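Local coordinates for disease resistance protein RRS1 (Arabidopsis thaliana, PDB 4C6S) that acts in plant immunity as a receptor that pairs with RPS4 to recognise bacterial effectors and binds W-box DNA, this chain being its TIR domain, at residues A[5-10]-A[55-60]; A[11-16]-A[38-43]; A[91-96]-A[114-119]. One frame throughout, in Å; residues are numbered along the deposited sequence.

Contact 1 (A[5-10]-A[55-60]); sequences EEFVCI and EKAGVS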
loop_
_atom_site.group_PDB
_atom_site.type_symbol
_atom_site.label_atom_id
_atom_site.label_comp_id
_atom_site.label_asym_id
_atom_site.label_seq_id
_atom_site.Cartn_x
_atom_site.Cartn_y
_atom_site.Cartn_z
ATOM N N GLU A 5 13.475 -9.463 -23.171
ATOM C CA GLU A 5 12.815 -9.298 -21.878
ATOM C C GLU A 5 11.747 -8.222 -21.934
ATOM O O GLU A 5 12.049 -7.034 -21.853
ATOM C CB GLU A 5 13.829 -8.940 -20.793
ATOM C CG GLU A 5 14.458 -10.137 -20.105
ATOM C CD GLU A 5 15.900 -9.881 -19.705
ATOM O OE1 GLU A 5 16.304 -8.699 -19.652
ATOM O OE2 GLU A 5 16.631 -10.862 -19.453
ATOM N N GLU A 6 10.498 -8.640 -22.076
ATOM C CA GLU A 6 9.397 -7.695 -22.065
ATOM C C GLU A 6 9.242 -7.150 -20.649
ATOM O O GLU A 6 9.501 -7.859 -19.672
ATOM C CB GLU A 6 8.108 -8.375 -22.528
ATOM C CG GLU A 6 7.236 -7.503 -23.423
ATOM C CD GLU A 6 7.872 -7.235 -24.771
ATOM O OE1 GLU A 6 8.414 -8.184 -25.372
ATOM O OE2 GLU A 6 7.828 -6.075 -25.231
ATOM N N PHE A 7 8.839 -5.889 -20.535
ATOM C CA PHE A 7 8.654 -5.297 -19.219
ATOM C C PHE A 7 7.419 -4.413 -19.170
ATOM O O PHE A 7 6.869 -4.037 -20.208
ATOM C CB PHE A 7 9.887 -4.493 -18.817
ATOM C CG PHE A 7 10.092 -3.243 -19.630
ATOM C CD1 PHE A 7 10.792 -3.285 -20.827
ATOM C CD2 PHE A 7 9.591 -2.025 -19.190
ATOM C CE1 PHE A 7 10.989 -2.132 -21.572
ATOM C CE2 PHE A 7 9.780 -0.877 -19.924
ATOM C CZ PHE A 7 10.482 -0.928 -21.123
ATOM N N VAL A 8 7.005 -4.064 -17.955
ATOM C CA VAL A 8 5.820 -3.262 -17.745
ATOM C C VAL A 8 6.227 -1.863 -17.324
ATOM O O VAL A 8 7.169 -1.697 -16.551
ATOM C CB VAL A 8 4.941 -3.888 -16.637
ATOM C CG1 VAL A 8 3.768 -2.969 -16.284
ATOM C CG2 VAL A 8 4.460 -5.260 -17.066
ATOM N N CYS A 9 5.542 -0.845 -17.839
ATOM C CA CYS A 9 5.773 0.501 -17.329
ATOM C C CYS A 9 4.549 0.969 -16.569
ATOM O O CYS A 9 3.468 1.037 -17.134
ATOM C CB CYS A 9 6.081 1.487 -18.455
ATOM S SG CYS A 9 6.372 3.179 -17.860
ATOM N N ILE A 10 4.725 1.290 -15.292
ATOM C CA ILE A 10 3.624 1.836 -14.496
ATOM C C ILE A 10 3.759 3.343 -14.442
ATOM O O ILE A 10 4.796 3.846 -13.998
ATOM C CB ILE A 10 3.690 1.338 -13.055
ATOM C CG1 ILE A 10 3.667 -0.188 -13.002
ATOM C CG2 ILE A 10 2.521 1.949 -12.241
ATOM C CD1 ILE A 10 4.154 -0.744 -11.662
ATOM N N GLU A 55 7.509 3.819 -24.190
ATOM C CA GLU A 55 7.434 3.337 -25.562
ATOM C C GLU A 55 7.870 1.878 -25.722
ATOM O O GLU A 55 7.263 1.124 -26.484
ATOM C CB GLU A 55 8.256 4.248 -26.479
ATOM C CG GLU A 55 7.620 5.618 -26.664
ATOM C CD GLU A 55 8.537 6.607 -27.345
ATOM O OE1 GLU A 55 9.765 6.521 -27.141
ATOM O OE2 GLU A 55 8.023 7.477 -28.076
ATOM N N LYS A 56 8.914 1.479 -25.000
ATOM C CA LYS A 56 9.459 0.135 -25.153
ATOM C C LYS A 56 8.743 -0.901 -24.287
ATOM O O LYS A 56 8.988 -2.098 -24.422
ATOM C CB LYS A 56 10.955 0.114 -24.842
ATOM C CG LYS A 56 11.819 0.892 -25.817
ATOM C CD LYS A 56 13.285 0.555 -25.593
ATOM C CE LYS A 56 14.188 1.296 -26.563
ATOM N NZ LYS A 56 15.623 1.068 -26.236
ATOM N N ALA A 57 7.863 -0.447 -23.401
ATOM C CA ALA A 57 7.134 -1.371 -22.522
ATOM C C ALA A 57 6.149 -2.245 -23.303
ATOM O O ALA A 57 5.456 -1.765 -24.205
ATOM C CB ALA A 57 6.408 -0.607 -21.409
ATOM N N GLY A 58 6.093 -3.530 -22.962
ATOM C CA GLY A 58 5.106 -4.414 -23.558
ATOM C C GLY A 58 3.723 -4.134 -22.998
ATOM O O GLY A 58 2.712 -4.311 -23.671
ATOM N N VAL A 59 3.677 -3.697 -21.749
ATOM C CA VAL A 59 2.413 -3.344 -21.121
ATOM C C VAL A 59 2.561 -2.016 -20.418
ATOM O O VAL A 59 3.528 -1.792 -19.682
ATOM C CB VAL A 59 1.966 -4.405 -20.100
ATOM C CG1 VAL A 59 0.659 -3.972 -19.430
ATOM C CG2 VAL A 59 1.820 -5.766 -20.773
ATOM N N SER A 60 1.601 -1.131 -20.643
ATOM C CA SER A 60 1.579 0.160 -19.974
ATOM C C SER A 60 0.440 0.157 -18.968
ATOM O O SER A 60 -0.729 0.061 -19.344
ATOM C CB SER A 60 1.390 1.270 -21.016
ATOM O OG SER A 60 1.319 2.547 -20.413
HETATM O O HOH W 1 9.067 -4.686 -23.194
HETATM O O HOH W 2 2.438 3.570 -18.064
#

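Contact 2 (A[11-16]-A[38-43]); sequences SCVEEV and VDVDID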
loop_
_atom_site.group_PDB
_atom_site.type_symbol
_atom_site.label_atom_id
_atom_site.label_comp_id
_atom_site.label_asym_id
_atom_site.label_seq_id
_atom_site.Cartn_x
_atom_site.Cartn_y
_atom_site.Cartn_z
ATOM N N SER A 11 2.731 4.070 -14.882
ATOM C CA SER A 11 2.745 5.530 -14.768
ATOM C C SER A 11 1.777 5.944 -13.667
ATOM O O SER A 11 0.736 5.310 -13.494
ATOM C CB SER A 11 2.355 6.183 -16.089
ATOM O OG SER A 11 1.193 5.573 -16.623
ATOM N N CYS A 12 2.126 6.990 -12.918
ATOM C CA CYS A 12 1.300 7.434 -11.787
ATOM C C CYS A 12 1.612 8.862 -11.408
ATOM O O CYS A 12 2.575 9.452 -11.906
ATOM C CB CYS A 12 1.518 6.525 -10.560
ATOM S SG CYS A 12 3.202 6.616 -9.857
ATOM N N VAL A 13 0.793 9.425 -10.518
ATOM C CA VAL A 13 1.090 10.740 -9.961
ATOM C C VAL A 13 1.958 10.566 -8.711
ATOM O O VAL A 13 2.042 9.473 -8.162
ATOM C CB VAL A 13 -0.189 11.527 -9.639
ATOM C CG1 VAL A 13 -1.015 11.729 -10.904
ATOM C CG2 VAL A 13 -1.005 10.794 -8.592
ATOM N N GLU A 14 2.607 11.638 -8.267
ATOM C CA GLU A 14 3.600 11.506 -7.202
ATOM C C GLU A 14 2.989 11.048 -5.886
ATOM O O GLU A 14 3.633 10.326 -5.121
ATOM C CB GLU A 14 4.394 12.807 -7.023
ATOM C CG GLU A 14 3.573 13.971 -6.521
ATOM C CD GLU A 14 4.288 15.300 -6.689
ATOM O OE1 GLU A 14 5.518 15.289 -6.919
ATOM O OE2 GLU A 14 3.614 16.349 -6.599
ATOM N N GLU A 15 1.732 11.424 -5.649
ATOM C CA GLU A 15 1.035 11.086 -4.402
ATOM C C GLU A 15 0.954 9.588 -4.087
ATOM O O GLU A 15 0.882 9.205 -2.919
ATOM C CB GLU A 15 -0.380 11.690 -4.383
ATOM C CG GLU A 15 -0.452 13.194 -4.641
ATOM C CD GLU A 15 -0.521 13.560 -6.125
ATOM O OE1 GLU A 15 0.528 13.530 -6.800
ATOM O OE2 GLU A 15 -1.626 13.892 -6.618
ATOM N N VAL A 16 0.953 8.737 -5.110
ATOM C CA VAL A 16 0.885 7.300 -4.858
ATOM C C VAL A 16 2.146 6.551 -5.262
ATOM O O VAL A 16 2.211 5.326 -5.130
ATOM C CB VAL A 16 -0.328 6.677 -5.559
ATOM C CG1 VAL A 16 -1.612 7.285 -5.012
ATOM C CG2 VAL A 16 -0.229 6.898 -7.071
ATOM N N VAL A 38 7.092 5.395 -13.844
ATOM C CA VAL A 38 7.238 6.769 -14.310
ATOM C C VAL A 38 6.237 7.665 -13.594
ATOM O O VAL A 38 5.027 7.424 -13.633
ATOM C CB VAL A 38 7.028 6.876 -15.825
ATOM C CG1 VAL A 38 6.999 8.340 -16.258
ATOM C CG2 VAL A 38 8.125 6.135 -16.548
ATOM N N ASP A 39 6.759 8.693 -12.931
ATOM C CA ASP A 39 5.957 9.680 -12.213
ATOM C C ASP A 39 5.568 10.753 -13.224
ATOM O O ASP A 39 6.436 11.447 -13.741
ATOM C CB ASP A 39 6.824 10.267 -11.078
ATOM C CG ASP A 39 6.129 11.364 -10.271
ATOM O OD1 ASP A 39 5.070 11.873 -10.691
ATOM O OD2 ASP A 39 6.678 11.742 -9.211
ATOM N N VAL A 40 4.271 10.909 -13.503
ATOM C CA VAL A 40 3.837 11.831 -14.555
ATOM C C VAL A 40 3.912 13.290 -14.107
ATOM O O VAL A 40 3.674 14.197 -14.904
ATOM C CB VAL A 40 2.393 11.529 -15.060
ATOM C CG1 VAL A 40 2.305 10.119 -15.629
ATOM C CG2 VAL A 40 1.384 11.709 -13.932
ATOM N N ASP A 41 4.240 13.512 -12.836
ATOM C CA ASP A 41 4.288 14.865 -12.285
ATOM C C ASP A 41 5.650 15.527 -12.462
ATOM O O ASP A 41 5.853 16.663 -12.034
ATOM C CB ASP A 41 3.919 14.860 -10.800
ATOM C CG ASP A 41 2.440 14.661 -10.569
ATOM O OD1 ASP A 41 1.645 15.135 -11.404
ATOM O OD2 ASP A 41 2.076 14.041 -9.552
ATOM N N ILE A 42 6.593 14.823 -13.076
ATOM C CA ILE A 42 7.922 15.397 -13.265
ATOM C C ILE A 42 7.934 16.419 -14.405
ATOM O O ILE A 42 7.003 16.467 -15.212
ATOM C CB ILE A 42 9.029 14.313 -13.413
ATOM C CG1 ILE A 42 8.643 13.226 -14.410
ATOM C CG2 ILE A 42 9.261 13.614 -12.088
ATOM C CD1 ILE A 42 8.571 13.650 -15.824
ATOM N N ASP A 43 8.977 17.241 -14.453
ATOM C CA ASP A 43 9.141 18.221 -15.522
ATOM C C ASP A 43 9.190 17.526 -16.879
ATOM O O ASP A 43 9.687 16.405 -16.985
ATOM C CB ASP A 43 10.424 19.021 -15.294
ATOM C CG ASP A 43 11.586 18.141 -14.879
ATOM O OD1 ASP A 43 11.754 17.904 -13.664
ATOM O OD2 ASP A 43 12.323 17.674 -15.768
#

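Contact 3 (A[91-96]-A[114-119]); sequences QAVVSV and RGLSRI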
loop_
_atom_site.group_PDB
_atom_site.type_symbol
_atom_site.label_atom_id
_atom_site.label_comp_id
_atom_site.label_asym_id
_atom_site.label_seq_id
_atom_site.Cartn_x
_atom_site.Cartn_y
_atom_site.Cartn_z
ATOM N N GLN A 91 1.920 -3.006 -27.727
ATOM C CA GLN A 91 1.804 -2.628 -26.326
ATOM C C GLN A 91 0.361 -2.578 -25.875
ATOM O O GLN A 91 -0.467 -1.900 -26.483
ATOM C CB GLN A 91 2.464 -1.273 -26.067
ATOM C CG GLN A 91 2.140 -0.685 -24.707
ATOM C CD GLN A 91 2.715 0.704 -24.524
ATOM O OE1 GLN A 91 1.983 1.692 -24.461
ATOM N NE2 GLN A 91 4.031 0.784 -24.430
ATOM N N ALA A 92 0.067 -3.295 -24.796
ATOM C CA ALA A 92 -1.252 -3.242 -24.178
ATOM C C ALA A 92 -1.306 -2.141 -23.138
ATOM O O ALA A 92 -0.301 -1.832 -22.495
ATOM C CB ALA A 92 -1.579 -4.560 -23.529
ATOM N N VAL A 93 -2.493 -1.578 -22.941
ATOM C CA VAL A 93 -2.689 -0.560 -21.927
ATOM C C VAL A 93 -3.699 -1.037 -20.878
ATOM O O VAL A 93 -4.810 -1.457 -21.204
ATOM C CB VAL A 93 -3.146 0.780 -22.542
ATOM C CG1 VAL A 93 -3.349 1.815 -21.445
ATOM C CG2 VAL A 93 -2.122 1.267 -23.567
ATOM N N VAL A 94 -3.296 -1.009 -19.615
ATOM C CA VAL A 94 -4.202 -1.382 -18.536
ATOM C C VAL A 94 -4.381 -0.155 -17.651
ATOM O O VAL A 94 -3.399 0.520 -17.328
ATOM C CB VAL A 94 -3.627 -2.547 -17.714
ATOM C CG1 VAL A 94 -4.556 -2.893 -16.549
ATOM C CG2 VAL A 94 -3.417 -3.761 -18.615
ATOM N N SER A 95 -5.625 0.154 -17.276
ATOM C CA SER A 95 -5.892 1.375 -16.519
ATOM C C SER A 95 -6.373 1.018 -15.125
ATOM O O SER A 95 -7.126 0.069 -14.950
ATOM C CB SER A 95 -6.958 2.226 -17.216
ATOM O OG SER A 95 -6.468 2.721 -18.453
ATOM N N VAL A 96 -5.935 1.788 -14.136
ATOM C CA VAL A 96 -6.332 1.516 -12.759
ATOM C C VAL A 96 -6.901 2.789 -12.169
ATOM O O VAL A 96 -6.196 3.809 -12.076
ATOM C CB VAL A 96 -5.122 1.070 -11.909
ATOM C CG1 VAL A 96 -5.553 0.765 -10.476
ATOM C CG2 VAL A 96 -4.443 -0.174 -12.528
ATOM N N ARG A 114 -11.227 7.662 -24.514
ATOM C CA ARG A 114 -9.834 7.430 -24.908
ATOM C C ARG A 114 -9.641 6.055 -25.557
ATOM O O ARG A 114 -8.520 5.683 -25.929
ATOM C CB ARG A 114 -8.893 7.575 -23.702
ATOM C CG ARG A 114 -8.988 8.907 -22.972
ATOM C CD ARG A 114 -8.740 10.103 -23.882
ATOM N NE ARG A 114 -9.128 11.334 -23.203
ATOM C CZ ARG A 114 -9.140 12.540 -23.760
ATOM N NH1 ARG A 114 -8.775 12.701 -25.020
ATOM N NH2 ARG A 114 -9.533 13.593 -23.051
ATOM N N GLY A 115 -10.730 5.301 -25.696
ATOM C CA GLY A 115 -10.666 3.978 -26.299
ATOM C C GLY A 115 -10.049 2.921 -25.397
ATOM O O GLY A 115 -9.486 1.938 -25.885
ATOM N N LEU A 116 -10.150 3.110 -24.084
ATOM C CA LEU A 116 -9.541 2.172 -23.138
ATOM C C LEU A 116 -10.618 1.365 -22.411
ATOM O O LEU A 116 -11.563 1.936 -21.866
ATOM C CB LEU A 116 -8.649 2.919 -22.139
ATOM C CG LEU A 116 -7.515 3.731 -22.778
ATOM C CD1 LEU A 116 -6.848 4.620 -21.751
ATOM C CD2 LEU A 116 -6.498 2.810 -23.402
ATOM N N SER A 117 -10.473 0.043 -22.397
ATOM C CA SER A 117 -11.525 -0.821 -21.869
ATOM C C SER A 117 -11.029 -1.780 -20.798
ATOM O O SER A 117 -11.832 -2.446 -20.136
ATOM C CB SER A 117 -12.161 -1.614 -23.006
ATOM O OG SER A 117 -11.161 -2.326 -23.715
ATOM N N ARG A 118 -9.711 -1.870 -20.636
ATOM C CA ARG A 118 -9.140 -2.739 -19.604
ATOM C C ARG A 118 -8.912 -1.926 -18.341
ATOM O O ARG A 118 -7.970 -1.133 -18.257
ATOM C CB ARG A 118 -7.839 -3.375 -20.088
ATOM C CG ARG A 118 -8.044 -4.257 -21.304
ATOM C CD ARG A 118 -6.754 -4.931 -21.715
ATOM N NE ARG A 118 -6.227 -5.796 -20.663
ATOM C CZ ARG A 118 -5.042 -6.392 -20.730
ATOM N NH1 ARG A 118 -4.273 -6.203 -21.794
ATOM N NH2 ARG A 118 -4.625 -7.169 -19.738
ATOM N N ILE A 119 -9.802 -2.118 -17.370
ATOM C CA ILE A 119 -9.919 -1.205 -16.250
ATOM C C ILE A 119 -10.038 -1.979 -14.931
ATOM O O ILE A 119 -10.851 -2.907 -14.804
ATOM C CB ILE A 119 -11.163 -0.291 -16.434
ATOM C CG1 ILE A 119 -11.090 0.474 -17.759
ATOM C CG2 ILE A 119 -11.314 0.671 -15.265
ATOM C CD1 ILE A 119 -12.356 1.265 -18.063
HETATM O O HOH W 3 -7.149 0.646 -20.151
HETATM O O HOH W 4 -7.272 -0.748 -22.563
#

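Contact 1 (A[5-10]-A[55-60])
The ring of F7 lies over the backbone of A57: A57 CA sits 3.9 Å from the centroid of the F7 ring, a CH-pi contact 21° off the ring normal and displaced toward the rim. F7 is put there by a chi1 of 69°, which wedges CG between its own backbone N and carbonyl carbon and lays the ring back across the end of helix 51-56. The methyl of A57 also meets C9, CB to CB at 3.6 Å. On the other face of the sheet V8 and V59 stand side by side, pointing the same way, with V8 CG2 4.0 Å from V59 CB; V139 and H143 of helix 128-143 pack over this pair. Strands 8-12 and 59-65 run parallel here as inner neighbours in the five-stranded sheet of the flavodoxin-like TIR fold. C9 N donates to V59 O at 2.9 Å, and G58 N reaches F7 O over the same distance with a more bent N-H (137°). At the outer edge one water is gripped three times: it accepts from F7 N and donates to K56 O and to E6 OE2. A second water donates to C9 O and to S60 OG, the latter at 2.8 Å.

Contact 2 (A[11-16]-A[38-43])
Residues S11 and C12 run parallel to V38 and D39 as neighbouring strand ends, tied by C12 N to V38 O (3.0 Å) and by the shorter V40 N to C12 O (2.7 Å), after which the two chains leave the sheet. Just beyond the last bridge V13 and V40 lean across one another, V13 CG1 3.9 Å from V40 CG2. Both valines also touch F78 of helix 74-82, which lies over this side, and V40 CG1 comes up to S11 CB. The opposite side carries C12, which rests against V21 of helix 20-30. This is the C-terminal edge of the parallel sheet in the TIR fold, where strand 8-12 is followed, after V13, by the short helical turn 14-17 and strand 35-39 gives way to a loop. That loop is shaped by D39: its OD1 accepts from D41 N at 2.8 Å, the N-H arriving from above the carboxylate plane, and this Asx turn sits inside a type I beta turn from D39 to I42. In D41 a chi1 of -74°, with CG anti to the carbonyl carbon, sends the carboxylate across to the start of 14-17, where OD2 takes the N-H of E14 almost straight (173°), on the anti side and 31° out of the carboxylate plane, at 2.8 Å. The other oxygen, D41 OD1, forms a salt bridge with K77. E14 CB passes 3.3 Å from D39 OD2, while E15 bends at chi2 to bring OE1 to 3.2 Å from D41 OD2. The E15 and D41 side chains cross at about a right angle, their carboxylate planes staying near parallel; two acceptors face each other there, a repulsion that K77 probably eases.

Contact 3 (A[91-96]-A[114-119])
R118 is laid along A92, V93 and V94 of strand 92-98. It stands at the start of strand 119-121, the edge strand of the parallel TIR sheet, joined to its neighbour by a beta-alpha-beta crossover through helix 104-113. Its CB lies 3.8 Å from V93 O. CG stays beside the backbone N, CD passes the same carbonyl a little farther off, and a bend at chi3 (61°) swings the guanidinium over V94. NE runs beside V94 CG2 at 4.0 Å, and that methyl sits under the centre of the flat group, 3.7 Å from R118 CZ, so one face rests on it while the N-H groups are directed elsewhere. NH1 passes 3.6 Å from A92 CB and donates to H143, and NH2 makes a salt bridge with D138; both partners belong to helix 128-143, so the arginine ties this helix to the sheet edge. The backbone of R118 makes the direct bond between the segments, S95 N to R118 O at 2.8 Å, and S95 and I119 follow as a parallel pair. Before them the connecting loop holds L116, whose two methyls divide their partners: CD2 packs on V93 CG1, with the side chains slanting past each other, and CD1 lies 3.8 Å from S95 OG. W74 and L111 also touch L116. Two waters bridge the loop and the strand. One donates to V93 O (2.9 Å) and takes a weak bond from S117 N; the other donates to R118 O and weakly to V93 O, and lies 2.8 Å from S95 OG.

The three contacts step across one parallel sheet, strand order 35-39, 8-12, 59-65, 92-98, 119-121. Contacts 1 and 2 share strand 8-12, their centres about 17 Å apart, and meet where I10 O lies 2.8 Å from V38 N, a probable hydrogen bond; along the chain contact 2 is nested inside the loop closed by contact 1. Contact 3, its centre about 13 Å from that of contact 1, joins it through S60, whose N is 2.7 Å from A92 O, a probable hydrogen bond. Contacts 2 and 3 do not touch, lying on opposite sides of the chain's centre with nearest atoms about 7 Å apart. A sodium ion lies about 8 Å from the side chain of I119, probably the one held by the neighbouring H120 and by E134.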